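Lysozyme (Meretrix lusoria, PDB 3AYQ) hydrolyses the beta-1,4 linkages of bacterial peptidoglycan and of chitin oligosaccharides, lysing Gram-positive bacteria as a secreted invertebrate-type lysozyme. Local coordinates at residues L33-F38 against S54-A59; F38-A43 against Y63-C68; N71-Y76 against E87-E92. All blocks are in the same frame, centred on the assembly; numbering follows the deposited sequence.

Contact 1: L33-F38 against S54-A59. With 4NN (N-[(5S,6R)-5-hydroxy-6-(hydroxymethyl)-2-oxo-5,6-dihydro-2H-pyran-3-yl]acetamide), chain B.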
loop_
_atom_site.group_PDB
_atom_site.type_symbol
_atom_site.label_atom_id
_atom_site.label_comp_id
_atom_site.label_asym_id
_atom_site.label_seq_id
_atom_site.Cartn_x
_atom_site.Cartn_y
_atom_site.Cartn_z
ATOM N N LEU A 33 -10.156 -8.527 -6.844
ATOM C CA LEU A 33 -10.607 -7.174 -6.536
ATOM C C LEU A 33 -9.661 -6.447 -5.582
ATOM O O LEU A 33 -9.173 -7.026 -4.611
ATOM C CB LEU A 33 -12.005 -7.210 -5.901
ATOM C CG LEU A 33 -13.199 -7.575 -6.783
ATOM C CD1 LEU A 33 -14.447 -7.693 -5.930
ATOM C CD2 LEU A 33 -13.377 -6.518 -7.853
ATOM N N SER A 34 -9.396 -5.179 -5.882
ATOM C CA SER A 34 -8.572 -4.327 -5.033
ATOM C C SER A 34 -9.596 -3.327 -4.503
ATOM O O SER A 34 -10.392 -2.797 -5.279
ATOM C CB SER A 34 -7.487 -3.622 -5.855
ATOM O OG SER A 34 -8.045 -2.872 -6.921
ATOM N N CYS A 35 -9.591 -3.066 -3.198
ATOM C CA CYS A 35 -10.591 -2.168 -2.618
ATOM C C CYS A 35 -10.155 -1.021 -1.713
ATOM O O CYS A 35 -9.120 -1.073 -1.063
ATOM C CB CYS A 35 -11.593 -2.974 -1.801
ATOM S SG CYS A 35 -12.418 -4.378 -2.604
ATOM N N GLY A 36 -11.004 0.003 -1.667
ATOM C CA GLY A 36 -10.796 1.148 -0.795
ATOM C C GLY A 36 -9.658 2.132 -0.992
ATOM O O GLY A 36 -9.059 2.231 -2.063
ATOM N N TYR A 37 -9.381 2.870 0.080
ATOM C CA TYR A 37 -8.336 3.893 0.106
ATOM C C TYR A 37 -6.985 3.472 -0.450
ATOM O O TYR A 37 -6.346 4.233 -1.176
ATOM C CB TYR A 37 -8.116 4.398 1.536
ATOM C CG TYR A 37 -9.211 5.286 2.063
ATOM C CD1 TYR A 37 -10.351 4.747 2.662
ATOM C CD2 TYR A 37 -9.112 6.673 1.963
ATOM C CE1 TYR A 37 -11.364 5.568 3.150
ATOM C CE2 TYR A 37 -10.122 7.504 2.446
ATOM C CZ TYR A 37 -11.242 6.946 3.037
ATOM O OH TYR A 37 -12.241 7.766 3.510
ATOM N N PHE A 38 -6.534 2.276 -0.083
ATOM C CA PHE A 38 -5.240 1.788 -0.546
ATOM C C PHE A 38 -5.332 0.676 -1.584
ATOM O O PHE A 38 -4.325 0.063 -1.928
ATOM C CB PHE A 38 -4.395 1.317 0.646
ATOM C CG PHE A 38 -3.906 2.438 1.522
ATOM C CD1 PHE A 38 -4.751 3.037 2.452
ATOM C CD2 PHE A 38 -2.608 2.924 1.385
ATOM C CE1 PHE A 38 -4.312 4.107 3.233
ATOM C CE2 PHE A 38 -2.158 3.992 2.160
ATOM C CZ PHE A 38 -3.011 4.586 3.082
ATOM N N SER A 54 -13.800 -6.895 8.655
ATOM C CA SER A 54 -13.795 -7.678 7.425
ATOM C C SER A 54 -12.848 -7.019 6.430
ATOM O O SER A 54 -12.382 -5.901 6.652
ATOM C CB SER A 54 -15.201 -7.763 6.820
ATOM O OG SER A 54 -15.629 -6.504 6.333
ATOM N N TRP A 55 -12.565 -7.713 5.335
ATOM C CA TRP A 55 -11.666 -7.187 4.312
ATOM C C TRP A 55 -12.159 -5.886 3.689
ATOM O O TRP A 55 -11.447 -4.884 3.691
ATOM C CB TRP A 55 -11.447 -8.246 3.226
ATOM C CG TRP A 55 -10.934 -7.717 1.913
ATOM C CD1 TRP A 55 -9.956 -6.780 1.724
ATOM C CD2 TRP A 55 -11.357 -8.123 0.606
ATOM N NE1 TRP A 55 -9.747 -6.578 0.376
ATOM C CE2 TRP A 55 -10.594 -7.391 -0.330
ATOM C CE3 TRP A 55 -12.309 -9.038 0.134
ATOM C CZ2 TRP A 55 -10.755 -7.544 -1.711
ATOM C CZ3 TRP A 55 -12.467 -9.189 -1.239
ATOM C CH2 TRP A 55 -11.692 -8.444 -2.145
ATOM N N LYS A 56 -13.375 -5.899 3.157
ATOM C CA LYS A 56 -13.921 -4.708 2.522
ATOM C C LYS A 56 -14.241 -3.595 3.515
ATOM O O LYS A 56 -14.142 -2.419 3.180
ATOM C CB LYS A 56 -15.154 -5.082 1.697
ATOM C CG LYS A 56 -14.800 -5.960 0.498
ATOM C CD LYS A 56 -16.022 -6.530 -0.198
ATOM C CE LYS A 56 -15.599 -7.466 -1.326
ATOM N NZ LYS A 56 -16.762 -8.182 -1.932
ATOM N N SER A 57 -14.619 -3.956 4.735
ATOM C CA SER A 57 -14.913 -2.939 5.740
ATOM C C SER A 57 -13.618 -2.213 6.083
ATOM O O SER A 57 -13.577 -0.983 6.173
ATOM C CB SER A 57 -15.480 -3.576 7.007
ATOM O OG SER A 57 -15.651 -2.600 8.016
ATOM N N CYS A 58 -12.562 -2.991 6.282
ATOM C CA CYS A 58 -11.252 -2.443 6.604
ATOM C C CYS A 58 -10.715 -1.590 5.462
ATOM O O CYS A 58 -10.195 -0.502 5.680
ATOM C CB CYS A 58 -10.269 -3.575 6.880
ATOM S SG CYS A 58 -8.571 -3.029 7.249
ATOM N N ALA A 59 -10.845 -2.096 4.241
ATOM C CA ALA A 59 -10.357 -1.379 3.070
ATOM C C ALA A 59 -11.024 -0.020 2.913
ATOM O O ALA A 59 -10.411 0.922 2.409
ATOM C CB ALA A 59 -10.592 -2.211 1.823
HETATM C C1 4NN B . -3.827 -2.895 -8.078
HETATM O O1 4NN B . -4.753 -2.504 -8.762
HETATM C C2 4NN B . -2.641 -3.175 -8.711
HETATM N N2 4NN B . -2.562 -2.904 -10.049
HETATM C C3 4NN B . -1.647 -3.764 -7.928
HETATM C C4 4NN B . -1.860 -3.974 -6.403
HETATM O O4 4NN B . -2.184 -5.260 -5.988
HETATM C C5 4NN B . -3.003 -3.048 -5.887
HETATM O O5 4NN B . -4.066 -3.165 -6.799
HETATM C C6 4NN B . -2.621 -1.624 -5.460
HETATM O O6 4NN B . -1.470 -1.214 -6.127
HETATM C C7 4NN B . -1.455 -3.079 -10.762
HETATM O O7 4NN B . -0.440 -3.540 -10.285
HETATM C C8 4NN B . -1.510 -2.710 -12.270
HETATM O O HOH W 1 -7.891 0.149 1.085
#
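Tyr37 and Ala59 supply the direct polar link between the loop just after strand 32-35 and the short helix 55-59: Tyr37 N donates to Ala59 O over 3.2 Å. The bond is bent, with 138° at the hydrogen, and the donor is tilted somewhat from the carbonyl plane. The same oxygen accepts a proton from a water at 2.9 Å, and that water also donates to Cys35 O and accepts from Phe38 N. Two hydrogen bonds therefore grip the last carbonyl of the helical turn, and the water ties it to the backbone on both sides of the Gly36 turn. A CA-H...O contact adds to them, Gly36 CA lying 3.2 Å from Ala59 O; the positive phi of Gly36 and the closeness of that carbonyl both suit a residue without a side chain.

Sulfur and apolar contacts lie further back along the strand. This strand is the middle one of the small antiparallel sheet of the lysozyme fold, and one of its faces is covered here by helix 55-59. The methyl of Ala59 sits 3.8 Å from Cys35 CB. Beyond it, Cys35 SG, turned beside its own backbone N and joined to Cys26 in a disulfide, approaches the six-membered ring of Trp55 obliquely, 4.4 Å from the centroid.

With CG anti to the backbone N (chi1 161°), the end of the indole comes back to the strand although its CB bond does not point there. Leu33 O meets the edge of the benzo ring at CZ2, near the ring plane, at 3.3 Å, while CH2 touches Leu33 CB. The indole NE1 is hydrogen-bonded to Ile40 O, which would restrain the rotation of the ring, and Lys56 CG rests over one face near the rim.

Contact 2: F38-A43 against Y63-C68. With NAG (2-acetamido-2-deoxy-beta-D-glucopyranose), chain C; 4NN (N-[(5S,6R)-5-hydroxy-6-(hydroxymethyl)-2-oxo-5,6-dihydro-2H-pyran-3-yl]acetamide), chain B; NAG (2-acetamido-2-deoxy-beta-D-glucopyranose), chain D; NAG (2-acetamido-2-deoxy-beta-D-glucopyranose), chain E.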
loop_
_atom_site.group_PDB
_atom_site.type_symbol
_atom_site.label_atom_id
_atom_site.label_comp_id
_atom_site.label_asym_id
_atom_site.label_seq_id
_atom_site.Cartn_x
_atom_site.Cartn_y
_atom_site.Cartn_z
ATOM N N PHE A 38 -6.534 2.276 -0.083
ATOM C CA PHE A 38 -5.240 1.788 -0.546
ATOM C C PHE A 38 -5.332 0.676 -1.584
ATOM O O PHE A 38 -4.325 0.063 -1.928
ATOM C CB PHE A 38 -4.395 1.317 0.646
ATOM C CG PHE A 38 -3.906 2.438 1.522
ATOM C CD1 PHE A 38 -4.751 3.037 2.452
ATOM C CD2 PHE A 38 -2.608 2.924 1.385
ATOM C CE1 PHE A 38 -4.312 4.107 3.233
ATOM C CE2 PHE A 38 -2.158 3.992 2.160
ATOM C CZ PHE A 38 -3.011 4.586 3.082
ATOM N N GLN A 39 -6.540 0.427 -2.084
ATOM C CA GLN A 39 -6.763 -0.603 -3.092
ATOM C C GLN A 39 -6.108 -1.926 -2.715
ATOM O O GLN A 39 -5.311 -2.487 -3.465
ATOM C CB GLN A 39 -6.261 -0.110 -4.450
ATOM C CG GLN A 39 -7.133 0.998 -5.020
ATOM C CD GLN A 39 -8.495 0.485 -5.448
ATOM O OE1 GLN A 39 -8.618 -0.200 -6.464
ATOM N NE2 GLN A 39 -9.524 0.802 -4.665
ATOM N N ILE A 40 -6.475 -2.412 -1.535
ATOM C CA ILE A 40 -5.953 -3.653 -0.990
ATOM C C ILE A 40 -6.760 -4.868 -1.424
ATOM O O ILE A 40 -7.991 -4.865 -1.377
ATOM C CB ILE A 40 -5.928 -3.572 0.555
ATOM C CG1 ILE A 40 -4.925 -2.503 0.990
ATOM C CG2 ILE A 40 -5.558 -4.910 1.160
ATOM C CD1 ILE A 40 -4.929 -2.232 2.474
ATOM N N LYS A 41 -6.054 -5.900 -1.871
ATOM C CA LYS A 41 -6.691 -7.140 -2.289
ATOM C C LYS A 41 -6.861 -8.030 -1.058
ATOM O O LYS A 41 -6.193 -7.830 -0.037
ATOM C CB LYS A 41 -5.827 -7.837 -3.338
ATOM C CG LYS A 41 -5.642 -7.019 -4.603
ATOM C CD LYS A 41 -4.717 -7.723 -5.585
ATOM C CE LYS A 41 -4.713 -7.018 -6.933
ATOM N NZ LYS A 41 -6.073 -7.022 -7.545
ATOM N N GLU A 42 -7.751 -9.014 -1.149
ATOM C CA GLU A 42 -8.008 -9.901 -0.018
ATOM C C GLU A 42 -6.770 -10.615 0.519
ATOM O O GLU A 42 -6.592 -10.716 1.732
ATOM C CB GLU A 42 -9.077 -10.938 -0.391
ATOM C CG GLU A 42 -9.446 -11.884 0.743
ATOM C CD GLU A 42 -10.559 -12.842 0.362
ATOM O OE1 GLU A 42 -10.486 -13.437 -0.734
ATOM O OE2 GLU A 42 -11.505 -13.008 1.160
ATOM N N ALA A 43 -5.916 -11.111 -0.374
ATOM C CA ALA A 43 -4.710 -11.821 0.049
ATOM C C ALA A 43 -3.789 -10.925 0.869
ATOM O O ALA A 43 -3.163 -11.371 1.829
ATOM C CB ALA A 43 -3.966 -12.354 -1.168
ATOM N N TYR A 63 -7.936 4.455 8.190
ATOM C CA TYR A 63 -7.121 3.999 9.310
ATOM C C TYR A 63 -6.818 2.506 9.244
ATOM O O TYR A 63 -5.660 2.098 9.358
ATOM C CB TYR A 63 -7.804 4.300 10.648
ATOM C CG TYR A 63 -6.902 4.034 11.833
ATOM C CD1 TYR A 63 -6.041 5.023 12.315
ATOM C CD2 TYR A 63 -6.845 2.772 12.423
ATOM C CE1 TYR A 63 -5.142 4.759 13.349
ATOM C CE2 TYR A 63 -5.946 2.497 13.453
ATOM C CZ TYR A 63 -5.097 3.493 13.909
ATOM O OH TYR A 63 -4.187 3.215 14.908
ATOM N N CYS A 64 -7.855 1.690 9.081
ATOM C CA CYS A 64 -7.660 0.249 9.017
ATOM C C CYS A 64 -6.798 -0.126 7.825
ATOM O O CYS A 64 -5.902 -0.963 7.937
ATOM C CB CYS A 64 -8.993 -0.499 8.921
ATOM S SG CYS A 64 -8.749 -2.296 9.140
ATOM N N ALA A 65 -7.075 0.485 6.680
ATOM C CA ALA A 65 -6.308 0.201 5.478
ATOM C C ALA A 65 -4.843 0.573 5.693
ATOM O O ALA A 65 -3.945 -0.180 5.316
ATOM C CB ALA A 65 -6.885 0.971 4.296
ATOM N N SER A 66 -4.596 1.730 6.304
ATOM C CA SER A 66 -3.219 2.151 6.541
ATOM C C SER A 66 -2.539 1.255 7.567
ATOM O O SER A 66 -1.334 1.036 7.500
ATOM C CB SER A 66 -3.156 3.618 6.987
ATOM O OG SER A 66 -3.841 3.833 8.207
ATOM N N LEU A 67 -3.302 0.717 8.513
ATOM C CA LEU A 67 -2.704 -0.168 9.507
ATOM C C LEU A 67 -2.283 -1.453 8.804
ATOM O O LEU A 67 -1.247 -2.033 9.109
ATOM C CB LEU A 67 -3.701 -0.493 10.619
ATOM C CG LEU A 67 -3.201 -1.468 11.690
ATOM C CD1 LEU A 67 -1.986 -0.896 12.407
ATOM C CD2 LEU A 67 -4.319 -1.742 12.669
ATOM N N CYS A 68 -3.102 -1.889 7.856
ATOM C CA CYS A 68 -2.822 -3.103 7.104
ATOM C C CYS A 68 -1.518 -2.928 6.330
ATOM O O CYS A 68 -0.703 -3.848 6.256
ATOM C CB CYS A 68 -3.984 -3.390 6.156
ATOM S SG CYS A 68 -3.829 -4.878 5.122
HETATM C C1 NAG C . -1.091 -6.076 -5.686
HETATM C C2 NAG C . -1.304 -6.528 -4.229
HETATM C C3 NAG C . -0.344 -7.654 -3.813
HETATM C C4 NAG C . -0.247 -8.788 -4.841
HETATM C C5 NAG C . -0.131 -8.183 -6.249
HETATM C C6 NAG C . -0.116 -9.279 -7.327
HETATM C C7 NAG C . -2.373 -5.063 -2.584
HETATM C C8 NAG C . -2.242 -3.806 -1.765
HETATM N N2 NAG C . -1.312 -5.424 -3.290
HETATM O O3 NAG C . -0.653 -8.201 -2.547
HETATM O O4 NAG C . 0.637 -9.580 -4.651
HETATM O O5 NAG C . -1.121 -7.208 -6.527
HETATM O O6 NAG C . -1.406 -9.708 -7.691
HETATM O O7 NAG C . -3.426 -5.646 -2.595
HETATM C C1 4NN B . -3.827 -2.895 -8.078
HETATM O O1 4NN B . -4.753 -2.504 -8.762
HETATM C C2 4NN B . -2.641 -3.175 -8.711
HETATM N N2 4NN B . -2.562 -2.904 -10.049
HETATM C C3 4NN B . -1.647 -3.764 -7.928
HETATM C C4 4NN B . -1.860 -3.974 -6.403
HETATM O O4 4NN B . -2.184 -5.260 -5.988
HETATM C C5 4NN B . -3.003 -3.048 -5.887
HETATM O O5 4NN B . -4.066 -3.165 -6.799
HETATM C C6 4NN B . -2.621 -1.624 -5.460
HETATM O O6 4NN B . -1.470 -1.214 -6.127
HETATM C C7 4NN B . -1.455 -3.079 -10.762
HETATM O O7 4NN B . -0.440 -3.540 -10.285
HETATM C C8 4NN B . -1.510 -2.710 -12.270
HETATM C C1 NAG D . 1.270 -14.549 -0.455
HETATM C C2 NAG D . 0.559 -15.616 0.375
HETATM C C3 NAG D . 1.519 -16.159 1.450
HETATM C C4 NAG D . 2.831 -16.603 0.824
HETATM C C5 NAG D . 3.430 -15.467 -0.001
HETATM C C6 NAG D . 4.682 -15.968 -0.742
HETATM C C7 NAG D . -1.922 -15.427 0.650
HETATM C C8 NAG D . -3.001 -14.971 1.597
HETATM N N2 NAG D . -0.668 -15.115 0.973
HETATM O O3 NAG D . 0.916 -17.252 2.076
HETATM O O4 NAG D . 3.738 -17.004 1.807
HETATM O O5 NAG D . 2.496 -15.007 -0.957
HETATM O O6 NAG D . 4.308 -16.952 -1.680
HETATM O O7 NAG D . -2.229 -16.010 -0.366
HETATM C C1 NAG E . 0.373 -10.806 -4.005
HETATM C C2 NAG E . 1.333 -11.949 -4.410
HETATM C C3 NAG E . 1.110 -13.219 -3.572
HETATM C C4 NAG E . 0.969 -12.924 -2.079
HETATM C C5 NAG E . -0.002 -11.741 -1.911
HETATM C C6 NAG E . -0.261 -11.383 -0.445
HETATM C C7 NAG E . 2.290 -11.999 -6.613
HETATM C C8 NAG E . 2.135 -12.389 -8.037
HETATM N N2 NAG E . 1.259 -12.261 -5.825
HETATM O O3 NAG E . 2.115 -14.176 -3.750
HETATM O O4 NAG E . 0.447 -14.180 -1.503
HETATM O O5 NAG E . 0.427 -10.611 -2.628
HETATM O O6 NAG E . 0.938 -11.163 0.233
HETATM O O7 NAG E . 3.295 -11.466 -6.232
#
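The ring of Phe38 meets helix 62-80 obliquely at Ala65 and Ser66. Ring atom CD1 comes within 3.5 Å of the Ala65 methyl, while CE1 and CZ, farther round the same rim, each lie 4.0 Å from Ser66 CB, so that the rim spans two successive residues of the helix. The ring also touches Leu11, Ile14 and Cys15 of helix 8-19.

Ile40, two residues on, uses a single branch. With CG1 anti to the carbonyl carbon and the chain extended beyond it (chi2 174°), CD1 is delivered end-on between two successive turns of the helix. There it lies 3.6 Å from Ala65 O and 3.9 Å from Cys68 SG, a sulfur that belongs to the disulfide with Cys48. Ala65 is thus touched by both apolar side chains, its methyl by Phe38 and, more loosely, by Ile40 CD1.

Gln39 and Ile40 together face Cys35, a G1 beta bulge where the weakly bonded edge strand 40-41 begins. Here the chain parts two environments of the lysozyme fold: Phe38 packs into the interior, Gln39 and Lys41 line the glycan cleft, and Ile40 borders both, its CG1 lying near the acetamido methyl C8 of the chain C NAG. Gln39 OE1 is held by Ser34 OG.

On the cleft side Lys41 N donates to O7 of the chain C NAG at 2.7 Å, a fairly straight bond (160°) to the acetamido oxygen. The Lys41 chain then runs alongside the sugars, its CE 3.2 Å from O4 of the lactone-type inhibitor unit 4NN, before bending at its last torsion to carry NZ to Asp29 O and Ser32 OG.

Contact 3: N71-Y76 against E87-E92. With NAG (2-acetamido-2-deoxy-beta-D-glucopyranose), chain E.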
loop_
_atom_site.group_PDB
_atom_site.type_symbol
_atom_site.label_atom_id
_atom_site.label_comp_id
_atom_site.label_asym_id
_atom_site.label_seq_id
_atom_site.Cartn_x
_atom_site.Cartn_y
_atom_site.Cartn_z
ATOM N N ASN A 71 1.351 -3.126 8.792
ATOM C CA ASN A 71 1.623 -4.513 9.157
ATOM C C ASN A 71 2.237 -5.315 8.009
ATOM O O ASN A 71 3.074 -6.195 8.232
ATOM C CB ASN A 71 0.338 -5.207 9.633
ATOM C CG ASN A 71 -0.194 -4.633 10.935
ATOM O OD1 ASN A 71 0.528 -3.973 11.678
ATOM N ND2 ASN A 71 -1.466 -4.903 11.225
ATOM N N TYR A 72 1.822 -5.021 6.783
ATOM C CA TYR A 72 2.352 -5.735 5.622
ATOM C C TYR A 72 3.831 -5.430 5.430
ATOM O O TYR A 72 4.619 -6.313 5.090
ATOM C CB TYR A 72 1.582 -5.340 4.363
ATOM C CG TYR A 72 1.791 -6.260 3.182
ATOM C CD1 TYR A 72 2.822 -6.043 2.271
ATOM C CD2 TYR A 72 0.934 -7.341 2.964
ATOM C CE1 TYR A 72 2.992 -6.877 1.166
ATOM C CE2 TYR A 72 1.097 -8.180 1.867
ATOM C CZ TYR A 72 2.124 -7.942 0.973
ATOM O OH TYR A 72 2.268 -8.764 -0.118
ATOM N N MET A 73 4.209 -4.176 5.641
ATOM C CA MET A 73 5.603 -3.785 5.479
ATOM C C MET A 73 6.463 -4.319 6.623
ATOM O O MET A 73 7.633 -4.647 6.432
ATOM C CB MET A 73 5.712 -2.257 5.382
ATOM C CG MET A 73 4.935 -1.661 4.209
ATOM S SD MET A 73 5.261 -2.535 2.651
ATOM C CE MET A 73 3.791 -2.115 1.703
ATOM N N LYS A 74 5.885 -4.417 7.815
ATOM C CA LYS A 74 6.633 -4.940 8.953
ATOM C C LYS A 74 6.896 -6.422 8.711
ATOM O O LYS A 74 7.920 -6.965 9.122
ATOM C CB LYS A 74 5.834 -4.774 10.246
ATOM C CG LYS A 74 6.605 -5.166 11.504
ATOM C CD LYS A 74 7.773 -4.225 11.753
ATOM C CE LYS A 74 8.494 -4.570 13.042
ATOM N NZ LYS A 74 7.594 -4.442 14.222
ATOM N N ARG A 75 5.960 -7.072 8.031
ATOM C CA ARG A 75 6.086 -8.492 7.746
ATOM C C ARG A 75 7.029 -8.835 6.596
ATOM O O ARG A 75 7.844 -9.749 6.714
ATOM C CB ARG A 75 4.705 -9.095 7.461
ATOM C CG ARG A 75 4.755 -10.559 7.061
ATOM C CD ARG A 75 3.370 -11.162 6.935
ATOM N NE ARG A 75 3.445 -12.610 6.760
ATOM C CZ ARG A 75 2.402 -13.430 6.824
ATOM N NH1 ARG A 75 1.189 -12.951 7.059
ATOM N NH2 ARG A 75 2.579 -14.733 6.664
ATOM N N TYR A 76 6.940 -8.088 5.501
ATOM C CA TYR A 76 7.741 -8.377 4.314
ATOM C C TYR A 76 8.917 -7.489 3.902
ATOM O O TYR A 76 9.897 -7.989 3.357
ATOM C CB TYR A 76 6.808 -8.500 3.108
ATOM C CG TYR A 76 5.876 -9.685 3.167
ATOM C CD1 TYR A 76 6.375 -10.980 3.300
ATOM C CD2 TYR A 76 4.493 -9.519 3.060
ATOM C CE1 TYR A 76 5.522 -12.081 3.322
ATOM C CE2 TYR A 76 3.633 -10.614 3.081
ATOM C CZ TYR A 76 4.155 -11.891 3.209
ATOM O OH TYR A 76 3.314 -12.980 3.206
ATOM N N GLU A 87 10.215 4.408 -1.202
ATOM C CA GLU A 87 10.552 3.752 -2.461
ATOM C C GLU A 87 10.335 2.247 -2.345
ATOM O O GLU A 87 9.761 1.619 -3.234
ATOM C CB GLU A 87 12.005 4.031 -2.854
ATOM C CG GLU A 87 12.404 3.373 -4.170
ATOM C CD GLU A 87 13.770 3.817 -4.657
ATOM O OE1 GLU A 87 14.227 3.311 -5.707
ATOM O OE2 GLU A 87 14.386 4.673 -3.993
ATOM N N GLY A 88 10.800 1.674 -1.241
ATOM C CA GLY A 88 10.630 0.250 -1.027
ATOM C C GLY A 88 9.206 -0.122 -0.632
ATOM O O GLY A 88 8.657 -1.105 -1.125
ATOM N N PHE A 89 8.602 0.662 0.255
ATOM C CA PHE A 89 7.241 0.388 0.713
ATOM C C PHE A 89 6.199 0.497 -0.404
ATOM O O PHE A 89 5.288 -0.323 -0.492
ATOM C CB PHE A 89 6.871 1.340 1.857
ATOM C CG PHE A 89 7.724 1.173 3.088
ATOM C CD1 PHE A 89 8.063 2.275 3.866
ATOM C CD2 PHE A 89 8.199 -0.081 3.464
ATOM C CE1 PHE A 89 8.865 2.133 4.997
ATOM C CE2 PHE A 89 9.003 -0.231 4.598
ATOM C CZ PHE A 89 9.335 0.879 5.362
ATOM N N ALA A 90 6.328 1.509 -1.254
ATOM C CA ALA A 90 5.380 1.684 -2.350
ATOM C C ALA A 90 5.441 0.498 -3.311
ATOM O O ALA A 90 4.411 -0.034 -3.734
ATOM C CB ALA A 90 5.679 2.986 -3.098
ATOM N N ARG A 91 6.655 0.082 -3.656
ATOM C CA ARG A 91 6.830 -1.035 -4.570
ATOM C C ARG A 91 6.310 -2.334 -3.958
ATOM O O ARG A 91 5.747 -3.172 -4.658
ATOM C CB ARG A 91 8.303 -1.153 -4.971
ATOM C CG ARG A 91 8.819 0.108 -5.674
ATOM C CD ARG A 91 10.259 -0.032 -6.164
ATOM N NE ARG A 91 10.417 -1.119 -7.128
ATOM C CZ ARG A 91 11.570 -1.437 -7.709
ATOM N NH1 ARG A 91 12.667 -0.749 -7.426
ATOM N NH2 ARG A 91 11.630 -2.447 -8.565
ATOM N N GLU A 92 6.478 -2.492 -2.648
ATOM C CA GLU A 92 5.988 -3.687 -1.967
ATOM C C GLU A 92 4.465 -3.698 -2.004
ATOM O O GLU A 92 3.844 -4.739 -2.195
ATOM C CB GLU A 92 6.456 -3.711 -0.509
ATOM C CG GLU A 92 7.895 -4.137 -0.340
ATOM C CD GLU A 92 8.085 -5.621 -0.592
ATOM O OE1 GLU A 92 7.850 -6.425 0.337
ATOM O OE2 GLU A 92 8.453 -5.989 -1.723
HETATM C C1 NAG E . 0.373 -10.806 -4.005
HETATM C C2 NAG E . 1.333 -11.949 -4.410
HETATM C C3 NAG E . 1.110 -13.219 -3.572
HETATM C C4 NAG E . 0.969 -12.924 -2.079
HETATM C C5 NAG E . -0.002 -11.741 -1.911
HETATM C C6 NAG E . -0.261 -11.383 -0.445
HETATM C C7 NAG E . 2.290 -11.999 -6.613
HETATM C C8 NAG E . 2.135 -12.389 -8.037
HETATM N N2 NAG E . 1.259 -12.261 -5.825
HETATM O O3 NAG E . 2.115 -14.176 -3.750
HETATM O O4 NAG E . 0.447 -14.180 -1.503
HETATM O O5 NAG E . 0.427 -10.611 -2.628
HETATM O O6 NAG E . 0.938 -11.163 0.233
HETATM O O7 NAG E . 3.295 -11.466 -6.232
#
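Met73 loses more surface than any other residue where helices 62-80 and 86-95 cross, their local axes 10.5 Å apart and nearly perpendicular at 103°. Its chain folds back at chi2 (-48°), so that successive atoms meet different partners. CG packs 3.7 Å from Phe89 CD2, SD lies 3.6 Å from Glu92 CB, and the terminal methyl CE ends 3.2 Å from Phe89 O. The sulfur also makes an oblique Met-aromatic contact with the Phe89 ring, 5.1 Å from its centroid.

Glu92, second in buried surface, runs antiparallel to the Met73 side chain and offers its methylene CB to the thioether. Its carboxylate goes beyond: OE1 lies beside Tyr76 CB at 3.6 Å, whereas OE2 accepts from Cys100 N, a bond that ties this buried acid to the loop after the helix. Phe89, the third, sets the CD2 side of its ring against Met73 CB and CG, and Val6 packs on both residues.

Toward the cleft, Tyr72 CE1 lies 4.1 Å from Glu92 O, and Tyr72 OH donates to O6 of the chain E NAG at 2.8 Å. One face of the Tyr72 ring is covered near its rim by Tyr76 CD2, and Tyr76 OH bonds to Asp47, another substrate-binding residue.

No hydrogen bond joins the two helical segments. Their union rests on a flexible thioether fitted among an aromatic ring, methylene groups and a backbone carbonyl, while the tyrosine hydroxyls and Glu92 OE2 bond to sugar, Asp47 and Cys100.

Contacts 1 and 2 interlock: their segments alternate along the chain, share Phe38, draw on neighbouring strands of one sheet, and are joined by the Cys58-Cys64 disulfide. Contact 3 uses the same long helix 62-80 as contact 2, with centres about 12 Å apart, but lies on the opposite side of the chain's centre from contact 1. Contact 1, farthest from the centre and only partly buried, is the one with a direct hydrogen bond and a bridging water. Contacts 2 and 3 are buried and have no hydrogen bond between their segments: contact 2 sets Phe38 and Ile40 on a helix turn, whereas contact 3 folds a methionine between an aromatic ring and a glutamate. Both have neighbouring polar groups that bind the glycan.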